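Local coordinates for protein glutathione S-transferase (Natrialba magadii ATCC 43099, PDB 6GZF) that probably transfers glutathione as a Xi-class glutathione transferase of a haloalkaliphilic archaeon, at residues 86-91 with 95-100; 119-124 with 131-136. All coordinates share one frame; numbering follows the deposited sequence. Where two conformers were deposited one is given.

Interaction 1 (86-91 with 95-100)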
ATOM      1  N   SER A  86      19.362 -18.552 -17.314  1.00 20.06           N
ATOM      2  CA  SER A  86      17.994 -19.041 -17.422  1.00 20.46           C
ATOM      3  C   SER A  86      17.078 -18.214 -16.524  1.00 25.13           C
ATOM      4  O   SER A  86      17.457 -17.847 -15.412  1.00 21.28           O
ATOM      5  CB  SER A  86      17.911 -20.522 -17.045  1.00 21.47           C
ATOM      6  OG  SER A  86      18.575 -21.332 -18.000  1.00 31.64           O
ATOM      7  N   VAL A  87      15.877 -17.919 -17.010  1.00 18.41           N
ATOM      8  CA  VAL A  87      14.927 -17.118 -16.248  1.00 17.68           C
ATOM      9  C   VAL A  87      13.737 -17.950 -15.789  1.00 19.97           C
ATOM     10  O   VAL A  87      12.993 -18.489 -16.606  1.00 18.23           O
ATOM     11  CB  VAL A  87      14.415 -15.922 -17.065  1.00 15.06           C
ATOM     12  CG1 VAL A  87      13.458 -15.092 -16.231  1.00 14.32           C
ATOM     13  CG2 VAL A  87      15.582 -15.074 -17.546  1.00 14.88           C
ATOM     14  N   VAL A  88      13.561 -18.043 -14.475  1.00 22.54           N
ATOM     15  CA  VAL A  88      12.482 -18.834 -13.900  1.00 21.54           C
ATOM     16  C   VAL A  88      11.153 -18.084 -13.925  1.00 15.67           C
ATOM     17  O   VAL A  88      11.115 -16.867 -14.107  1.00 15.56           O
ATOM     18  CB  VAL A  88      12.799 -19.244 -12.449  1.00 19.88           C
ATOM     19  CG1 VAL A  88      14.110 -20.011 -12.390  1.00 18.56           C
ATOM     20  CG2 VAL A  88      12.865 -18.019 -11.559  1.00 19.65           C
ATOM     21  N   ASP A  89      10.068 -18.829 -13.743  1.00 16.58           N
ATOM     22  CA  ASP A  89       8.719 -18.272 -13.707  1.00 18.92           C
ATOM     23  C   ASP A  89       8.570 -17.297 -12.539  1.00 25.28           C
ATOM     24  O   ASP A  89       8.821 -17.661 -11.390  1.00 20.14           O
ATOM     25  CB  ASP A  89       7.693 -19.409 -13.601  1.00 21.71           C
ATOM     26  CG  ASP A  89       6.267 -18.965 -13.894  1.00 24.74           C
ATOM     27  OD1 ASP A  89       5.972 -17.754 -13.839  1.00 29.03           O
ATOM     28  OD2 ASP A  89       5.426 -19.845 -14.176  1.00 16.51           O
ATOM     29  N   PRO A  90       8.172 -16.046 -12.832  1.00 21.70           N
ATOM     30  CA  PRO A  90       7.905 -15.048 -11.791  1.00 20.93           C
ATOM     31  C   PRO A  90       6.814 -15.495 -10.822  1.00 22.62           C
ATOM     32  O   PRO A  90       6.826 -15.084  -9.662  1.00 23.09           O
ATOM     33  CB  PRO A  90       7.463 -13.812 -12.589  1.00 19.10           C
ATOM     34  CG  PRO A  90       7.082 -14.333 -13.937  1.00 27.80           C
ATOM     35  CD  PRO A  90       8.006 -15.479 -14.180  1.00 23.95           C
ATOM     36  N   TYR A  91       5.884 -16.322 -11.291  1.00 16.22           N
ATOM     37  CA  TYR A  91       4.879 -16.901 -10.409  1.00 22.34           C
ATOM     38  C   TYR A  91       5.376 -18.229  -9.856  1.00 21.65           C
ATOM     39  O   TYR A  91       5.940 -19.044 -10.585  1.00 19.82           O
ATOM     40  CB  TYR A  91       3.546 -17.100 -11.137  1.00 22.08           C
ATOM     41  CG  TYR A  91       2.481 -17.743 -10.271  1.00 19.27           C
ATOM     42  CD1 TYR A  91       1.658 -16.970  -9.463  1.00 21.69           C
ATOM     43  CD2 TYR A  91       2.299 -19.121 -10.261  1.00 19.72           C
ATOM     44  CE1 TYR A  91       0.687 -17.552  -8.665  1.00 17.07           C
ATOM     45  CE2 TYR A  91       1.333 -19.710  -9.467  1.00 17.02           C
ATOM     46  CZ  TYR A  91       0.530 -18.921  -8.672  1.00 18.26           C
ATOM     47  OH  TYR A  91      -0.435 -19.505  -7.883  1.00 26.15           O
ATOM     48  N   ASP A  95       5.648 -25.655  -5.292  1.00 33.31           N
ATOM     49  CA  ASP A  95       6.874 -26.296  -5.756  1.00 34.11           C
ATOM     50  C   ASP A  95       8.056 -25.330  -5.811  1.00 20.12           C
ATOM     51  O   ASP A  95       9.147 -25.701  -6.242  1.00 22.83           O
ATOM     52  CB  ASP A  95       6.652 -26.920  -7.134  1.00 35.12           C
ATOM     53  CG  ASP A  95       5.613 -28.024  -7.115  1.00 36.51           C
ATOM     54  OD1 ASP A  95       5.603 -28.815  -6.147  1.00 37.62           O
ATOM     55  OD2 ASP A  95       4.811 -28.104  -8.068  1.00 42.96           O
ATOM     56  N   GLY A  96       7.838 -24.095  -5.370  1.00 25.97           N
ATOM     57  CA  GLY A  96       8.886 -23.088  -5.388  1.00 20.59           C
ATOM     58  C   GLY A  96       9.140 -22.551  -6.783  1.00 25.00           C
ATOM     59  O   GLY A  96       8.263 -22.616  -7.644  1.00 32.81           O
ATOM     60  N   TRP A  97      10.340 -22.016  -7.003  1.00 25.27           N
ATOM     61  CA  TRP A  97      10.726 -21.499  -8.315  1.00 27.18           C
ATOM     62  C   TRP A  97      10.574 -22.571  -9.389  1.00 29.08           C
ATOM     63  O   TRP A  97      11.136 -23.660  -9.272  1.00 27.33           O
ATOM     64  CB  TRP A  97      12.171 -20.990  -8.297  1.00 27.78           C
ATOM     65  CG  TRP A  97      12.400 -19.748  -7.485  1.00 24.20           C
ATOM     66  CD1 TRP A  97      13.209 -19.623  -6.392  1.00 24.83           C
ATOM     67  CD2 TRP A  97      11.832 -18.449  -7.711  1.00 24.36           C
ATOM     68  NE1 TRP A  97      13.176 -18.333  -5.921  1.00 24.63           N
ATOM     69  CE2 TRP A  97      12.337 -17.593  -6.712  1.00 25.08           C
ATOM     70  CE3 TRP A  97      10.942 -17.932  -8.657  1.00 24.05           C
ATOM     71  CZ2 TRP A  97      11.982 -16.247  -6.633  1.00 21.70           C
ATOM     72  CZ3 TRP A  97      10.592 -16.594  -8.578  1.00 24.80           C
ATOM     73  CH2 TRP A  97      11.111 -15.768  -7.573  1.00 22.23           C
ATOM     74  N   GLN A  98       9.814 -22.260 -10.433  1.00 23.53           N
ATOM     75  CA  GLN A  98       9.574 -23.218 -11.505  1.00 24.08           C
ATOM     76  C   GLN A  98       9.972 -22.659 -12.867  1.00 23.77           C
ATOM     77  O   GLN A  98      10.141 -21.450 -13.030  1.00 22.61           O
ATOM     78  CB  GLN A  98       8.103 -23.639 -11.529  1.00 21.68           C
ATOM     79  CG  GLN A  98       7.142 -22.540 -11.944  1.00 26.18           C
ATOM     80  CD  GLN A  98       5.698 -23.001 -11.940  1.00 27.57           C
ATOM     81  OE1 GLN A  98       5.396 -24.132 -11.557  1.00 23.64           O
ATOM     82  NE2 GLN A  98       4.795 -22.126 -12.369  1.00 25.67           N
ATOM     83  N   PHE A  99      10.124 -23.551 -13.839  1.00 29.08           N
ATOM     84  CA  PHE A  99      10.472 -23.152 -15.196  1.00 20.03           C
ATOM     85  C   PHE A  99       9.260 -23.233 -16.118  1.00 17.00           C
ATOM     86  O   PHE A  99       8.642 -24.288 -16.258  1.00 21.54           O
ATOM     87  CB  PHE A  99      11.609 -24.022 -15.738  1.00 24.96           C
ATOM     88  CG  PHE A  99      12.919 -23.814 -15.034  1.00 26.09           C
ATOM     89  CD1 PHE A  99      13.226 -24.528 -13.887  1.00 29.50           C
ATOM     90  CD2 PHE A  99      13.843 -22.903 -15.517  1.00 23.27           C
ATOM     91  CE1 PHE A  99      14.430 -24.337 -13.238  1.00 30.02           C
ATOM     92  CE2 PHE A  99      15.048 -22.708 -14.873  1.00 24.05           C
ATOM     93  CZ  PHE A  99      15.342 -23.426 -13.732  1.00 26.20           C
ATOM     94  N   THR A 100       8.924 -22.106 -16.737  1.00 17.61           N
ATOM     95  CA  THR A 100       7.793 -22.030 -17.653  1.00 20.98           C
ATOM     96  C   THR A 100       8.211 -21.293 -18.924  1.00 22.34           C
ATOM     97  O   THR A 100       7.957 -20.097 -19.067  1.00 25.83           O
ATOM     98  CB  THR A 100       6.591 -21.318 -17.005  1.00 17.90           C
ATOM     99  OG1 THR A 100       6.398 -21.820 -15.676  1.00 15.83           O
ATOM    100  CG2 THR A 100       5.328 -21.546 -17.821  1.00 20.41           C
TER
HETATM  101  O   HOH W   1      10.832 -20.347 -16.902  1.00 14.86           O

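Interaction 2 (119-124 with 131-136)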
ATOM      1  N   GLU A 119      14.911 -29.168  -7.960  1.00 28.96           N
ATOM      2  CA  GLU A 119      15.555 -30.338  -8.546  1.00 24.01           C
ATOM      3  C   GLU A 119      17.050 -30.096  -8.730  1.00 22.37           C
ATOM      4  O   GLU A 119      17.862 -31.006  -8.564  1.00 23.30           O
ATOM      5  CB  GLU A 119      14.912 -30.695  -9.888  1.00 29.79           C
ATOM      6  CG  GLU A 119      13.450 -31.092  -9.796  1.00 27.43           C
ATOM      7  CD  GLU A 119      12.827 -31.331 -11.158  1.00 37.34           C
ATOM      8  OE1 GLU A 119      13.288 -32.247 -11.871  1.00 41.33           O
ATOM      9  OE2 GLU A 119      11.878 -30.601 -11.515  1.00 33.36           O
ATOM     10  N   LEU A 120      17.402 -28.862  -9.072  1.00 22.57           N
ATOM     11  CA  LEU A 120      18.793 -28.487  -9.297  1.00 23.47           C
ATOM     12  C   LEU A 120      19.603 -28.531  -8.004  1.00 26.44           C
ATOM     13  O   LEU A 120      20.750 -28.980  -7.998  1.00 25.90           O
ATOM     14  CB  LEU A 120      18.871 -27.095  -9.923  1.00 22.25           C
ATOM     15  CG  LEU A 120      18.554 -27.037 -11.418  1.00 27.04           C
ATOM     16  CD1 LEU A 120      18.236 -25.615 -11.840  1.00 31.13           C
ATOM     17  CD2 LEU A 120      19.714 -27.595 -12.229  1.00 26.84           C
ATOM     18  N   TYR A 121      19.000 -28.059  -6.916  1.00 32.25           N
ATOM     19  CA  TYR A 121      19.627 -28.122  -5.599  1.00 24.00           C
ATOM     20  C   TYR A 121      19.903 -29.565  -5.193  1.00 26.31           C
ATOM     21  O   TYR A 121      21.011 -29.903  -4.772  1.00 20.78           O
ATOM     22  CB  TYR A 121      18.744 -27.451  -4.544  1.00 23.43           C
ATOM     23  CG  TYR A 121      18.821 -25.939  -4.518  1.00 29.13           C
ATOM     24  CD1 TYR A 121      18.200 -25.173  -5.496  1.00 27.42           C
ATOM     25  CD2 TYR A 121      19.502 -25.279  -3.503  1.00 27.40           C
ATOM     26  CE1 TYR A 121      18.266 -23.791  -5.469  1.00 29.23           C
ATOM     27  CE2 TYR A 121      19.573 -23.899  -3.466  1.00 21.85           C
ATOM     28  CZ  TYR A 121      18.953 -23.160  -4.451  1.00 26.68           C
ATOM     29  OH  TYR A 121      19.020 -21.788  -4.416  1.00 24.22           O
ATOM     30  N   VAL A 122      18.881 -30.409  -5.322  1.00 22.73           N
ATOM     31  CA  VAL A 122      18.970 -31.816  -4.942  1.00 23.01           C
ATOM     32  C   VAL A 122      20.078 -32.540  -5.705  1.00 28.11           C
ATOM     33  O   VAL A 122      20.794 -33.365  -5.138  1.00 29.84           O
ATOM     34  CB  VAL A 122      17.624 -32.541  -5.175  1.00 24.58           C
ATOM     35  CG1 VAL A 122      17.771 -34.042  -4.977  1.00 21.14           C
ATOM     36  CG2 VAL A 122      16.557 -31.987  -4.246  1.00 24.91           C
ATOM     37  N   ARG A 123      20.226 -32.223  -6.987  1.00 22.31           N
ATOM     38  CA  ARG A 123      21.297 -32.810  -7.784  1.00 23.39           C
ATOM     39  C   ARG A 123      22.665 -32.378  -7.262  1.00 22.68           C
ATOM     40  O   ARG A 123      23.612 -33.163  -7.248  1.00 27.88           O
ATOM     41  CB  ARG A 123      21.154 -32.425  -9.258  1.00 29.44           C
ATOM     42  CG  ARG A 123      22.248 -33.004 -10.143  1.00 37.09           C
ATOM     43  CD  ARG A 123      22.129 -32.526 -11.577  1.00 35.80           C
ATOM     44  NE  ARG A 123      21.521 -33.527 -12.449  1.00 41.96           N
ATOM     45  CZ  ARG A 123      20.214 -33.639 -12.666  1.00 49.53           C
ATOM     46  NH1 ARG A 123      19.367 -32.808 -12.076  1.00 46.12           N
ATOM     47  NH2 ARG A 123      19.754 -34.582 -13.477  1.00 50.50           N
ATOM     48  N   ALA A 124      22.757 -31.124  -6.826  1.00 24.86           N
ATOM     49  CA  ALA A 124      24.014 -30.573  -6.334  1.00 24.51           C
ATOM     50  C   ALA A 124      24.312 -31.029  -4.909  1.00 28.62           C
ATOM     51  O   ALA A 124      25.469 -31.233  -4.543  1.00 32.92           O
ATOM     52  CB  ALA A 124      23.986 -29.055  -6.408  1.00 24.61           C
ATOM     53  N   ARG A 131      16.756 -23.131   1.685  1.00 35.20           N
ATOM     54  CA  ARG A 131      15.693 -22.496   0.919  1.00 24.61           C
ATOM     55  C   ARG A 131      16.059 -22.526  -0.561  1.00 27.16           C
ATOM     56  O   ARG A 131      17.207 -22.271  -0.929  1.00 26.73           O
ATOM     57  CB  ARG A 131      15.469 -21.053   1.380  1.00 28.93           C
ATOM     58  CG  ARG A 131      15.097 -20.896   2.847  1.00 32.07           C
ATOM     59  CD  ARG A 131      13.591 -20.946   3.055  1.00 28.72           C
ATOM     60  NE  ARG A 131      13.214 -20.489   4.391  1.00 38.19           N
ATOM     61  CZ  ARG A 131      11.989 -20.584   4.898  1.00 33.80           C
ATOM     62  NH1 ARG A 131      11.011 -21.122   4.183  1.00 29.26           N
ATOM     63  NH2 ARG A 131      11.742 -20.140   6.123  1.00 31.19           N
ATOM     64  N   VAL A 132      15.089 -22.851  -1.407  1.00 26.33           N
ATOM     65  CA  VAL A 132      15.310 -22.833  -2.850  1.00 24.30           C
ATOM     66  C   VAL A 132      15.078 -21.422  -3.376  1.00 25.10           C
ATOM     67  O   VAL A 132      13.939 -21.009  -3.590  1.00 27.80           O
ATOM     68  CB  VAL A 132      14.388 -23.827  -3.582  1.00 27.76           C
ATOM     69  CG1 VAL A 132      14.672 -23.814  -5.079  1.00 25.27           C
ATOM     70  CG2 VAL A 132      14.570 -25.224  -3.019  1.00 34.08           C
ATOM     71  N   THR A 133      16.165 -20.683  -3.583  1.00 24.02           N
ATOM     72  CA  THR A 133      16.095 -19.274  -3.962  0.63 23.92           C
ATOM     73  C   THR A 133      16.971 -18.943  -5.167  1.00 24.70           C
ATOM     74  O   THR A 133      17.752 -19.772  -5.632  1.00 24.98           O
ATOM     75  CB  THR A 133      16.532 -18.359  -2.798  0.63 25.67           C
ATOM     76  OG1 THR A 133      17.890 -18.654  -2.442  0.63 24.19           O
ATOM     77  CG2 THR A 133      15.638 -18.557  -1.586  0.63 26.35           C
ATOM     78  N   VAL A 134      16.846 -17.707  -5.641  1.00 23.40           N
ATOM     79  CA  VAL A 134      17.676 -17.173  -6.710  1.00 17.64           C
ATOM     80  C   VAL A 134      18.475 -16.001  -6.140  1.00 18.65           C
ATOM     81  O   VAL A 134      18.027 -15.355  -5.192  1.00 20.61           O
ATOM     82  CB  VAL A 134      16.829 -16.715  -7.918  1.00 22.53           C
ATOM     83  CG1 VAL A 134      16.267 -17.917  -8.663  1.00 23.28           C
ATOM     84  CG2 VAL A 134      15.713 -15.784  -7.470  1.00 20.26           C
ATOM     85  N   PRO A 135      19.660 -15.717  -6.707  1.00 19.82           N
ATOM     86  CA  PRO A 135      20.297 -16.355  -7.865  1.00 20.96           C
ATOM     87  C   PRO A 135      21.073 -17.619  -7.519  1.00 21.91           C
ATOM     88  O   PRO A 135      21.353 -17.884  -6.350  1.00 18.19           O
ATOM     89  CB  PRO A 135      21.245 -15.269  -8.367  1.00 17.51           C
ATOM     90  CG  PRO A 135      21.672 -14.579  -7.117  1.00 24.93           C
ATOM     91  CD  PRO A 135      20.470 -14.595  -6.198  1.00 18.90           C
ATOM     92  N   VAL A 136      21.410 -18.393  -8.547  1.00 25.45           N
ATOM     93  CA  VAL A 136      22.237 -19.582  -8.391  1.00 22.18           C
ATOM     94  C   VAL A 136      23.275 -19.649  -9.505  1.00 23.07           C
ATOM     95  O   VAL A 136      22.926 -19.763 -10.680  1.00 30.82           O
ATOM     96  CB  VAL A 136      21.395 -20.878  -8.409  1.00 20.98           C
ATOM     97  CG1 VAL A 136      22.297 -22.101  -8.514  1.00 17.69           C
ATOM     98  CG2 VAL A 136      20.511 -20.966  -7.174  1.00 22.62           C
TER

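Interaction 1 (86-91 with 95-100)
Asp89 meets both Gln98 and Thr100 through one carboxylate oxygen. Its OD2 accepts hydrogen bonds from Gln98 NE2 at 3.0 Å and from Thr100 OG1 at 2.7 Å. The two donors arrive from opposite faces of the carboxylate plane, the hydroxyl on the anti side and, like the amide, out of that plane. A chi1 of -166° sets the Asp89 carboxylate opposite its own N and lays the side chain alongside that of Gln98, both pointing the same way. The backbones join as well: Asp89 N donates to Gln98 O at 2.7 Å, a nearly straight bond. Next to this polar set, Val88 splits its methyls between two rings: CG1 sits over one face of Phe99, 4.1 Å from the ring centroid, while CG2 touches CE3 of Trp97 at 3.5 Å. Strand 84-87 is an outermost strand, within this chain, of the thioredoxin-like sheet, and Trp97, in the loop that follows it, is predicted to bind glutathione. Further out, OD1 of Asp89 closes an Asx turn by accepting a hydrogen bond from Tyr91 N at 2.9 Å and forms a salt bridge with Lys103. Replacing Asp89 by alanine removes both oxygens, which is likely to leave Gln98 NE2 and Thr100 OG1 without their common acceptor and Lys103 and Tyr91 N without OD1. A water links Val87 O to Thr100 N.

Interaction 2 (119-124 with 131-136)
Tyr121 carries nearly all of the helix side of this contact, its ring projecting from helix 117-124 to the loop 131-136. A chi1 of -79° aims the ring from the helix at the loop, and the length of the phenol brings its hydroxyl to the main chain. OH donates to Thr133 O at 2.7 Å; this acceptor lies at the ring edge, in plane, and the C=O...donor angle of 130° means OH meets the oxygen off the C=O axis, somewhat tilted from the carbonyl plane.

Val132, with the second-largest buried surface, meets the ring in two ways. Its CA stands over one face, 4.3 Å from the centroid and 23° off the normal, a CH-pi contact made by the backbone itself. Its CG1 packs against CE1 of Tyr121 at 3.6 Å, the side chains running antiparallel, one past the other.

Val136 comes third. Its CB is directed at the helix, and CG2 lies 3.8 Å from Tyr121 CZ, approaching the ring obliquely near its hydroxyl end. Beyond the two segments, Ile145 of strand 144-147 and Leu11 of strand 10-12 also touch Tyr121, so strand 144-147 and the N-terminal hairpin also border the ring.

The loop thus held by Tyr121 passes through Val134 and the cis peptide bond before Pro135 into strand 136-139. That cis-proline leading into a sheet strand is a hallmark of the thioredoxin fold, which glutathione transferases use as their glutathione-binding domain, and residues Arg131 to Val134 are predicted to line its glutathione site.

How the interactions relate
Interaction 2 is the more buried contact, although it covers less surface (198 Å² against 438 Å²), whereas interaction 1 is only partly buried. Their chemistry differs accordingly: a carboxylate and paired backbone groups, flanked by a valine between two rings, do the work in 86-91 with 95-100, while one tyrosine among valines does it in 119-124 with 131-136. Each ties a loop to an element of the same thioredoxin-like domain, one to the chain that continues from strand 84-87 and the other to helix 117-124. They meet at the predicted glutathione site, where Trp97 CD1 lies 3.2 Å from Val132 O, and again where Phe99 CZ packs on Leu120 CD1 at 4.1 Å.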